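Local coordinates for protein dihydrodipicolinate synthase (PDB 4XKY) that probably works as a Schiff-base lyase with the TIM-barrel fold of its family, joining pyruvate to an aldehyde as in lysine biosynthesis, at residues 77-82 and 134-139; 105-110 and 116-121. One frame throughout, in Å; residues are numbered along the deposited sequence.

In the fold
Both contacts belong to the same sector of the TIM barrel. Interaction 1 is the more central, its centre about 9 Å from that of the chain. It spans strands 76-79 and 133-137, which are next-but-one neighbours with strand 102-105 between them. Interaction 2, about 19 Å out, is also buried but lies where the loop after strand 102-105 meets helix 115-125, close to a neighbouring subunit. The chemistry changes accordingly: residues 77-82 and 134-139 combine an apolar level with a hydroxyl and sulfur cluster around a predicted catalytic tyrosine, whereas 105-110 and 116-121 meet by proline and aromatic packing. Ala106 N, bonded to Ser81 OG, joins the two.

Interaction 1. Residues 77-82 and 134-139; sequences LVCISD and FLYNMP
Ser81 and Tyr136 meet hydroxyl to hydroxyl at the carboxyl end of the strands, in a hydrogen bond of 2.8 Å from Ser81 OG to Tyr136 OH that either residue could donate. Cys79 comes in beside it, its SG 3.1 Å from the same Tyr136 OH and 3.6 Å from Tyr136 CE2. The sulfur approaches the phenol ring obliquely, 62° off the normal, as a sulfur-aromatic contact and not as a cap over the face. The tyrosine gets there through its first torsion: CG sits between the backbone N and the carbonyl carbon (chi1 84°), which swings the ring off its strand toward residues 77-82. In Cys79, SG stands anti to the backbone N (chi1 -165°), which brings it beside the phenol oxygen.

Further back along the strands the contact turns apolar. Leu77 CD2 lies over one face of the Phe134 ring, 4.1 Å from its centroid, displaced toward the rim so that CE2 is the nearest ring atom at 3.7 Å; the two side chains cross at about a right angle. Strand 102-105 runs between the two segments, and its Val104 touches both Leu77 and Tyr136.

Ser81 OG has a second partner in the backbone N of Ala106, which donates an N-H hydrogen bond to it. OG is thus held by two partners roughly at right angles and is set to hold the phenol oxygen in place. A phenylalanine in place of Tyr136 would probably leave Ser81 OG without its hydroxyl mate and remove the oxygen that SG packs against. Tyr136 is the predicted proton donor/acceptor, about 4 Å from the side chain of the predicted Schiff-base residue Lys164, consistent with Ser81 and Cys79 acting as a second shell that helps position the hydroxyl.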
ATOM      1  N   LEU A  77       5.539 -25.445 -19.737  1.00 32.79           N
ATOM      2  CA  LEU A  77       5.742 -24.935 -18.378  1.00 33.74           C
ATOM      3  C   LEU A  77       4.397 -24.771 -17.702  1.00 32.23           C
ATOM      4  O   LEU A  77       3.478 -24.216 -18.285  1.00 32.00           O
ATOM      5  CB  LEU A  77       6.431 -23.562 -18.416  1.00 34.72           C
ATOM      6  CG  LEU A  77       7.954 -23.516 -18.560  1.00 36.85           C
ATOM      7  CD1 LEU A  77       8.395 -24.243 -19.806  1.00 37.90           C
ATOM      8  CD2 LEU A  77       8.489 -22.087 -18.591  1.00 37.58           C
ATOM      9  N   VAL A  78       4.301 -25.203 -16.454  1.00 31.99           N
ATOM     10  CA  VAL A  78       3.050 -25.203 -15.732  1.00 30.55           C
ATOM     11  C   VAL A  78       3.203 -24.373 -14.473  1.00 30.45           C
ATOM     12  O   VAL A  78       4.060 -24.655 -13.634  1.00 31.82           O
ATOM     13  CB  VAL A  78       2.629 -26.634 -15.329  1.00 31.10           C
ATOM     14  CG1 VAL A  78       1.373 -26.616 -14.468  1.00 31.66           C
ATOM     15  CG2 VAL A  78       2.395 -27.500 -16.564  1.00 33.00           C
ATOM     16  N   CYS A  79       2.334 -23.375 -14.318  1.00 29.44           N
ATOM     17  CA  CYS A  79       2.256 -22.635 -13.069  1.00 29.91           C
ATOM     18  C   CYS A  79       1.570 -23.499 -12.021  1.00 28.60           C
ATOM     19  O   CYS A  79       0.423 -23.941 -12.199  1.00 26.51           O
ATOM     20  CB  CYS A  79       1.508 -21.317 -13.239  1.00 31.80           C
ATOM     21  SG  CYS A  79       1.744 -20.164 -11.864  1.00 38.61           S
ATOM     22  N   ILE A  80       2.298 -23.750 -10.936  1.00 28.96           N
ATOM     23  CA  ILE A  80       1.794 -24.554  -9.824  1.00 29.84           C
ATOM     24  C   ILE A  80       1.491 -23.742  -8.549  1.00 31.77           C
ATOM     25  O   ILE A  80       1.156 -24.340  -7.527  1.00 35.44           O
ATOM     26  CB  ILE A  80       2.775 -25.685  -9.447  1.00 29.87           C
ATOM     27  CG1 ILE A  80       4.134 -25.128  -9.028  1.00 29.77           C
ATOM     28  CG2 ILE A  80       2.951 -26.665 -10.606  1.00 29.21           C
ATOM     29  CD1 ILE A  80       4.981 -26.114  -8.239  1.00 31.14           C
ATOM     30  N   SER A  81       1.611 -22.412  -8.595  1.00 31.88           N
ATOM     31  CA  SER A  81       1.369 -21.571  -7.403  1.00 34.35           C
ATOM     32  C   SER A  81      -0.046 -21.800  -6.880  1.00 34.59           C
ATOM     33  O   SER A  81      -0.987 -21.941  -7.646  1.00 32.03           O
ATOM     34  CB  SER A  81       1.552 -20.063  -7.667  1.00 35.44           C
ATOM     35  OG  SER A  81       2.730 -19.770  -8.402  1.00 36.55           O
ATOM     36  N   ASP A  82      -0.161 -21.877  -5.566  1.00 35.14           N
ATOM     37  CA  ASP A  82      -1.426 -22.138  -4.909  1.00 36.34           C
ATOM     38  C   ASP A  82      -1.224 -21.721  -3.480  1.00 36.20           C
ATOM     39  O   ASP A  82      -0.104 -21.751  -2.990  1.00 35.95           O
ATOM     40  CB  ASP A  82      -1.792 -23.626  -4.953  1.00 38.51           C
ATOM     41  CG  ASP A  82      -3.273 -23.862  -4.680  1.00 40.71           C
ATOM     42  OD1 ASP A  82      -3.715 -23.805  -3.509  1.00 41.39           O
ATOM     43  OD2 ASP A  82      -4.005 -24.084  -5.657  1.00 42.67           O
ATOM     44  N   PHE A 134      10.985 -22.784 -12.309  1.00 32.11           N
ATOM     45  CA  PHE A 134      11.194 -21.340 -12.519  1.00 32.25           C
ATOM     46  C   PHE A 134      10.576 -20.625 -11.322  1.00 33.57           C
ATOM     47  O   PHE A 134       9.449 -20.930 -10.913  1.00 33.81           O
ATOM     48  CB  PHE A 134      10.506 -20.828 -13.806  1.00 31.14           C
ATOM     49  CG  PHE A 134      11.182 -21.267 -15.078  1.00 32.50           C
ATOM     50  CD1 PHE A 134      12.052 -20.415 -15.760  1.00 33.51           C
ATOM     51  CD2 PHE A 134      10.966 -22.542 -15.579  1.00 33.31           C
ATOM     52  CE1 PHE A 134      12.674 -20.831 -16.926  1.00 35.02           C
ATOM     53  CE2 PHE A 134      11.597 -22.969 -16.728  1.00 34.86           C
ATOM     54  CZ  PHE A 134      12.459 -22.113 -17.400  1.00 35.91           C
ATOM     55  N   LEU A 135      11.335 -19.697 -10.753  1.00 34.65           N
ATOM     56  CA  LEU A 135      10.852 -18.824  -9.696  1.00 35.83           C
ATOM     57  C   LEU A 135      10.104 -17.683 -10.319  1.00 36.67           C
ATOM     58  O   LEU A 135      10.485 -17.191 -11.393  1.00 34.64           O
ATOM     59  CB  LEU A 135      12.021 -18.236  -8.922  1.00 36.08           C
ATOM     60  CG  LEU A 135      12.938 -19.243  -8.261  1.00 36.89           C
ATOM     61  CD1 LEU A 135      14.155 -18.498  -7.772  1.00 38.04           C
ATOM     62  CD2 LEU A 135      12.202 -19.925  -7.126  1.00 36.87           C
ATOM     63  N   TYR A 136       9.035 -17.234  -9.679  1.00 40.65           N
ATOM     64  CA  TYR A 136       8.455 -15.992 -10.168  1.00 46.56           C
ATOM     65  C   TYR A 136       7.954 -15.025  -9.128  1.00 48.53           C
ATOM     66  O   TYR A 136       7.375 -15.373  -8.100  1.00 42.91           O
ATOM     67  CB  TYR A 136       7.471 -16.200 -11.320  1.00 51.18           C
ATOM     68  CG  TYR A 136       6.072 -16.555 -10.963  1.00 54.00           C
ATOM     69  CD1 TYR A 136       5.072 -15.586 -10.940  1.00 55.88           C
ATOM     70  CD2 TYR A 136       5.727 -17.868 -10.703  1.00 55.54           C
ATOM     71  CE1 TYR A 136       3.765 -15.923 -10.634  1.00 55.97           C
ATOM     72  CE2 TYR A 136       4.427 -18.223 -10.414  1.00 57.80           C
ATOM     73  CZ  TYR A 136       3.448 -17.252 -10.373  1.00 56.13           C
ATOM     74  OH  TYR A 136       2.162 -17.625 -10.064  1.00 53.94           O
ATOM     75  N   ASN A 137       8.219 -13.776  -9.451  1.00 54.43           N
ATOM     76  CA  ASN A 137       7.979 -12.668  -8.588  1.00 60.87           C
ATOM     77  C   ASN A 137       6.529 -12.223  -8.795  1.00 68.14           C
ATOM     78  O   ASN A 137       6.198 -11.661  -9.846  1.00 72.69           O
ATOM     79  CB  ASN A 137       8.963 -11.577  -8.996  1.00 61.04           C
ATOM     80  CG  ASN A 137       9.411 -10.714  -7.840  1.00 61.09           C
ATOM     81  OD1 ASN A 137       9.544 -11.155  -6.691  1.00 58.58           O
ATOM     82  ND2 ASN A 137       9.671  -9.454  -8.156  1.00 61.25           N
ATOM     83  N   MET A 138       5.674 -12.507  -7.812  1.00 73.96           N
ATOM     84  CA  MET A 138       4.230 -12.256  -7.927  1.00 79.96           C
ATOM     85  C   MET A 138       3.980 -10.760  -8.091  1.00 79.38           C
ATOM     86  O   MET A 138       4.498  -9.961  -7.311  1.00 68.57           O
ATOM     87  CB  MET A 138       3.482 -12.767  -6.685  1.00 85.79           C
ATOM     88  CG  MET A 138       2.086 -13.319  -6.950  1.00 88.78           C
ATOM     89  SD  MET A 138       1.502 -14.398  -5.618  1.00 91.51           S
ATOM     90  CE  MET A 138      -0.241 -13.991  -5.590  1.00 86.47           C
ATOM     91  N   PRO A 139       3.183 -10.380  -9.106  1.00 83.20           N
ATOM     92  CA  PRO A 139       3.037  -8.973  -9.497  1.00 85.10           C
ATOM     93  C   PRO A 139       2.444  -8.040  -8.438  1.00 89.30           C
ATOM     94  O   PRO A 139       2.910  -6.910  -8.298  1.00 93.51           O
ATOM     95  CB  PRO A 139       2.117  -9.042 -10.728  1.00 81.72           C
ATOM     96  CG  PRO A 139       1.418 -10.353 -10.621  1.00 80.19           C
ATOM     97  CD  PRO A 139       2.416 -11.275  -9.991  1.00 81.46           C
TER

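Interaction 2. Residues 105-110 and 116-121; sequences SAPPYY and PELIEF
Phe121 reaches Pro107 and Pro108 because its CG stands anti to the backbone N (chi1 178°), extending the ring from helix 115-125 toward the loop. Leu118, one turn earlier on the same side of the helix, has CG beside its backbone N instead (chi1 -83°); its bond to CB does not aim straight at the loop, yet CD2 still ends against Pro107.

Two consecutive prolines receive these side chains. Pro107 tips its CA-CB edge over the face of the aromatic ring: its CB is 4.3 Å from the centroid of Phe121 and only 10° off the normal, a CH-pi contact over the centre of the face. The neighbouring CG of the same pyrrolidine meets the leucine, with Pro107 CG 3.5 Å from Leu118 CD2. Pro107 thus sits in the angle between a ring and a methyl group one helical turn apart. Pro108 comes at Phe121 from the opposite direction, its CD 3.7 Å from CE1, meeting the ring at a slant. Ser105, the last residue of its strand, places OG near the plane of the phenyl ring at its edge, 4.5 Å from CE2, which is van der Waals contact at most.

The interface is nonpolar, and the polar links lie around it. Ser105 O takes a hydrogen bond from Tyr122 OH, next to Phe121 in the helix, so strand end and helix are tied by a polar bond too. Phe121 also packs on an apolar side chain of a neighbouring subunit, and Tyr109 and Tyr110 lie against polar side chains of another chain.

What emerges is one beta-alpha unit of a (beta/alpha)8 barrel: strand 102-105 runs into a loop with two consecutive prolines at the carboxyl end of the strands, the catalytic side of TIM barrels, and the returning helix clasps that loop with a phenylalanine and a leucine.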
ATOM      1  N   SER A 105       6.679 -21.249 -10.095  1.00 33.01           N
ATOM      2  CA  SER A 105       6.146 -21.116  -8.752  1.00 36.40           C
ATOM      3  C   SER A 105       6.450 -19.776  -8.109  1.00 37.90           C
ATOM      4  O   SER A 105       7.601 -19.331  -8.104  1.00 39.02           O
ATOM      5  CB  SER A 105       6.758 -22.199  -7.875  1.00 38.86           C
ATOM      6  OG  SER A 105       6.691 -21.831  -6.516  1.00 43.72           O
ATOM      7  N   ALA A 106       5.420 -19.167  -7.536  1.00 38.18           N
ATOM      8  CA  ALA A 106       5.568 -18.015  -6.651  1.00 40.03           C
ATOM      9  C   ALA A 106       5.149 -18.448  -5.264  1.00 42.05           C
ATOM     10  O   ALA A 106       4.234 -19.251  -5.117  1.00 42.32           O
ATOM     11  CB  ALA A 106       4.676 -16.870  -7.103  1.00 39.48           C
ATOM     12  N   PRO A 107       5.789 -17.899  -4.233  1.00 44.32           N
ATOM     13  CA  PRO A 107       5.296 -18.223  -2.901  1.00 45.50           C
ATOM     14  C   PRO A 107       3.940 -17.562  -2.678  1.00 44.50           C
ATOM     15  O   PRO A 107       3.643 -16.530  -3.286  1.00 41.20           O
ATOM     16  CB  PRO A 107       6.364 -17.641  -1.978  1.00 46.38           C
ATOM     17  CG  PRO A 107       6.949 -16.499  -2.762  1.00 45.68           C
ATOM     18  CD  PRO A 107       6.780 -16.809  -4.223  1.00 44.74           C
ATOM     19  N   PRO A 108       3.101 -18.167  -1.836  1.00 47.15           N
ATOM     20  CA  PRO A 108       1.747 -17.671  -1.629  1.00 50.07           C
ATOM     21  C   PRO A 108       1.776 -16.259  -1.039  1.00 52.03           C
ATOM     22  O   PRO A 108       2.688 -15.948  -0.281  1.00 51.48           O
ATOM     23  CB  PRO A 108       1.173 -18.666  -0.621  1.00 50.56           C
ATOM     24  CG  PRO A 108       2.355 -19.172   0.119  1.00 49.81           C
ATOM     25  CD  PRO A 108       3.419 -19.281  -0.932  1.00 49.07           C
ATOM     26  N   TYR A 109       0.805 -15.419  -1.382  1.00 56.42           N
ATOM     27  CA  TYR A 109       0.900 -13.984  -1.037  1.00 67.74           C
ATOM     28  C   TYR A 109       1.124 -13.692   0.448  1.00 65.62           C
ATOM     29  O   TYR A 109       1.923 -12.827   0.796  1.00 66.44           O
ATOM     30  CB  TYR A 109      -0.299 -13.182  -1.563  1.00 74.61           C
ATOM     31  CG  TYR A 109      -1.609 -13.332  -0.815  1.00 83.30           C
ATOM     32  CD1 TYR A 109      -1.992 -12.396   0.148  1.00 89.23           C
ATOM     33  CD2 TYR A 109      -2.486 -14.380  -1.099  1.00 87.12           C
ATOM     34  CE1 TYR A 109      -3.194 -12.514   0.823  1.00 92.43           C
ATOM     35  CE2 TYR A 109      -3.691 -14.507  -0.425  1.00 90.84           C
ATOM     36  CZ  TYR A 109      -4.041 -13.570   0.534  1.00 93.03           C
ATOM     37  OH  TYR A 109      -5.234 -13.683   1.210  1.00 94.08           O
ATOM     38  N   TYR A 110       0.438 -14.429   1.312  1.00 62.89           N
ATOM     39  CA  TYR A 110       0.481 -14.157   2.749  1.00 60.49           C
ATOM     40  C   TYR A 110       1.848 -14.435   3.357  1.00 64.55           C
ATOM     41  O   TYR A 110       2.203 -13.857   4.381  1.00 67.51           O
ATOM     42  CB  TYR A 110      -0.593 -14.966   3.491  1.00 57.56           C
ATOM     43  CG  TYR A 110      -0.545 -16.459   3.230  1.00 52.79           C
ATOM     44  CD1 TYR A 110      -1.371 -17.054   2.276  1.00 49.26           C
ATOM     45  CD2 TYR A 110       0.331 -17.267   3.934  1.00 52.85           C
ATOM     46  CE1 TYR A 110      -1.317 -18.422   2.033  1.00 49.71           C
ATOM     47  CE2 TYR A 110       0.401 -18.628   3.705  1.00 52.42           C
ATOM     48  CZ  TYR A 110      -0.415 -19.207   2.762  1.00 52.06           C
ATOM     49  OH  TYR A 110      -0.293 -20.569   2.590  1.00 47.65           O
ATOM     50  N   PRO A 116      15.148 -14.524   4.412  1.00 58.24           N
ATOM     51  CA  PRO A 116      15.432 -15.860   4.946  1.00 58.48           C
ATOM     52  C   PRO A 116      14.255 -16.835   4.802  1.00 58.02           C
ATOM     53  O   PRO A 116      14.472 -18.007   4.491  1.00 56.48           O
ATOM     54  CB  PRO A 116      15.766 -15.585   6.419  1.00 60.93           C
ATOM     55  CG  PRO A 116      16.246 -14.169   6.433  1.00 60.82           C
ATOM     56  CD  PRO A 116      15.354 -13.483   5.437  1.00 60.07           C
ATOM     57  N   GLU A 117      13.031 -16.347   4.982  1.00 57.29           N
ATOM     58  CA  GLU A 117      11.845 -17.194   4.824  1.00 60.26           C
ATOM     59  C   GLU A 117      11.550 -17.595   3.376  1.00 57.87           C
ATOM     60  O   GLU A 117      11.026 -18.683   3.139  1.00 55.16           O
ATOM     61  CB  GLU A 117      10.598 -16.527   5.398  1.00 65.13           C
ATOM     62  CG  GLU A 117      10.661 -16.247   6.885  1.00 70.42           C
ATOM     63  CD  GLU A 117      10.985 -14.797   7.160  1.00 75.14           C
ATOM     64  OE1 GLU A 117      10.032 -14.024   7.396  1.00 78.63           O
ATOM     65  OE2 GLU A 117      12.182 -14.427   7.098  1.00 77.46           O
ATOM     66  N   LEU A 118      11.838 -16.717   2.416  1.00 54.94           N
ATOM     67  CA  LEU A 118      11.716 -17.101   1.010  1.00 52.69           C
ATOM     68  C   LEU A 118      12.659 -18.244   0.664  1.00 50.34           C
ATOM     69  O   LEU A 118      12.306 -19.152  -0.100  1.00 48.29           O
ATOM     70  CB  LEU A 118      12.019 -15.925   0.088  1.00 53.57           C
ATOM     71  CG  LEU A 118      10.893 -14.935  -0.178  1.00 54.61           C
ATOM     72  CD1 LEU A 118      11.370 -13.906  -1.190  1.00 54.67           C
ATOM     73  CD2 LEU A 118       9.662 -15.649  -0.702  1.00 54.28           C
ATOM     74  N   ILE A 119      13.866 -18.194   1.212  1.00 47.55           N
ATOM     75  CA  ILE A 119      14.860 -19.204   0.894  1.00 48.49           C
ATOM     76  C   ILE A 119      14.388 -20.530   1.459  1.00 47.85           C
ATOM     77  O   ILE A 119      14.452 -21.561   0.793  1.00 43.91           O
ATOM     78  CB  ILE A 119      16.248 -18.814   1.429  1.00 51.40           C
ATOM     79  CG1 ILE A 119      16.790 -17.645   0.591  1.00 53.20           C
ATOM     80  CG2 ILE A 119      17.204 -20.003   1.398  1.00 51.87           C
ATOM     81  CD1 ILE A 119      17.861 -16.816   1.267  1.00 54.39           C
ATOM     82  N   GLU A 120      13.872 -20.490   2.679  1.00 49.41           N
ATOM     83  CA  GLU A 120      13.466 -21.723   3.351  1.00 53.07           C
ATOM     84  C   GLU A 120      12.226 -22.318   2.677  1.00 47.30           C
ATOM     85  O   GLU A 120      12.072 -23.530   2.641  1.00 48.34           O
ATOM     86  CB  GLU A 120      13.226 -21.507   4.860  1.00 59.11           C
ATOM     87  CG  GLU A 120      11.776 -21.192   5.256  1.00 64.47           C
ATOM     88  CD  GLU A 120      11.439 -21.524   6.708  1.00 71.79           C
ATOM     89  OE1 GLU A 120      12.056 -22.439   7.298  1.00 77.18           O
ATOM     90  OE2 GLU A 120      10.529 -20.873   7.264  1.00 76.83           O
ATOM     91  N   PHE A 121      11.337 -21.465   2.175  1.00 43.03           N
ATOM     92  CA  PHE A 121      10.174 -21.924   1.425  1.00 40.71           C
ATOM     93  C   PHE A 121      10.601 -22.824   0.277  1.00 40.12           C
ATOM     94  O   PHE A 121      10.117 -23.935   0.138  1.00 40.03           O
ATOM     95  CB  PHE A 121       9.376 -20.754   0.867  1.00 41.11           C
ATOM     96  CG  PHE A 121       8.211 -21.186   0.049  1.00 41.30           C
ATOM     97  CD1 PHE A 121       6.996 -21.451   0.646  1.00 43.15           C
ATOM     98  CD2 PHE A 121       8.338 -21.383  -1.307  1.00 40.86           C
ATOM     99  CE1 PHE A 121       5.915 -21.880  -0.103  1.00 42.97           C
ATOM    100  CE2 PHE A 121       7.268 -21.821  -2.059  1.00 41.60           C
ATOM    101  CZ  PHE A 121       6.049 -22.076  -1.459  1.00 42.25           C
TER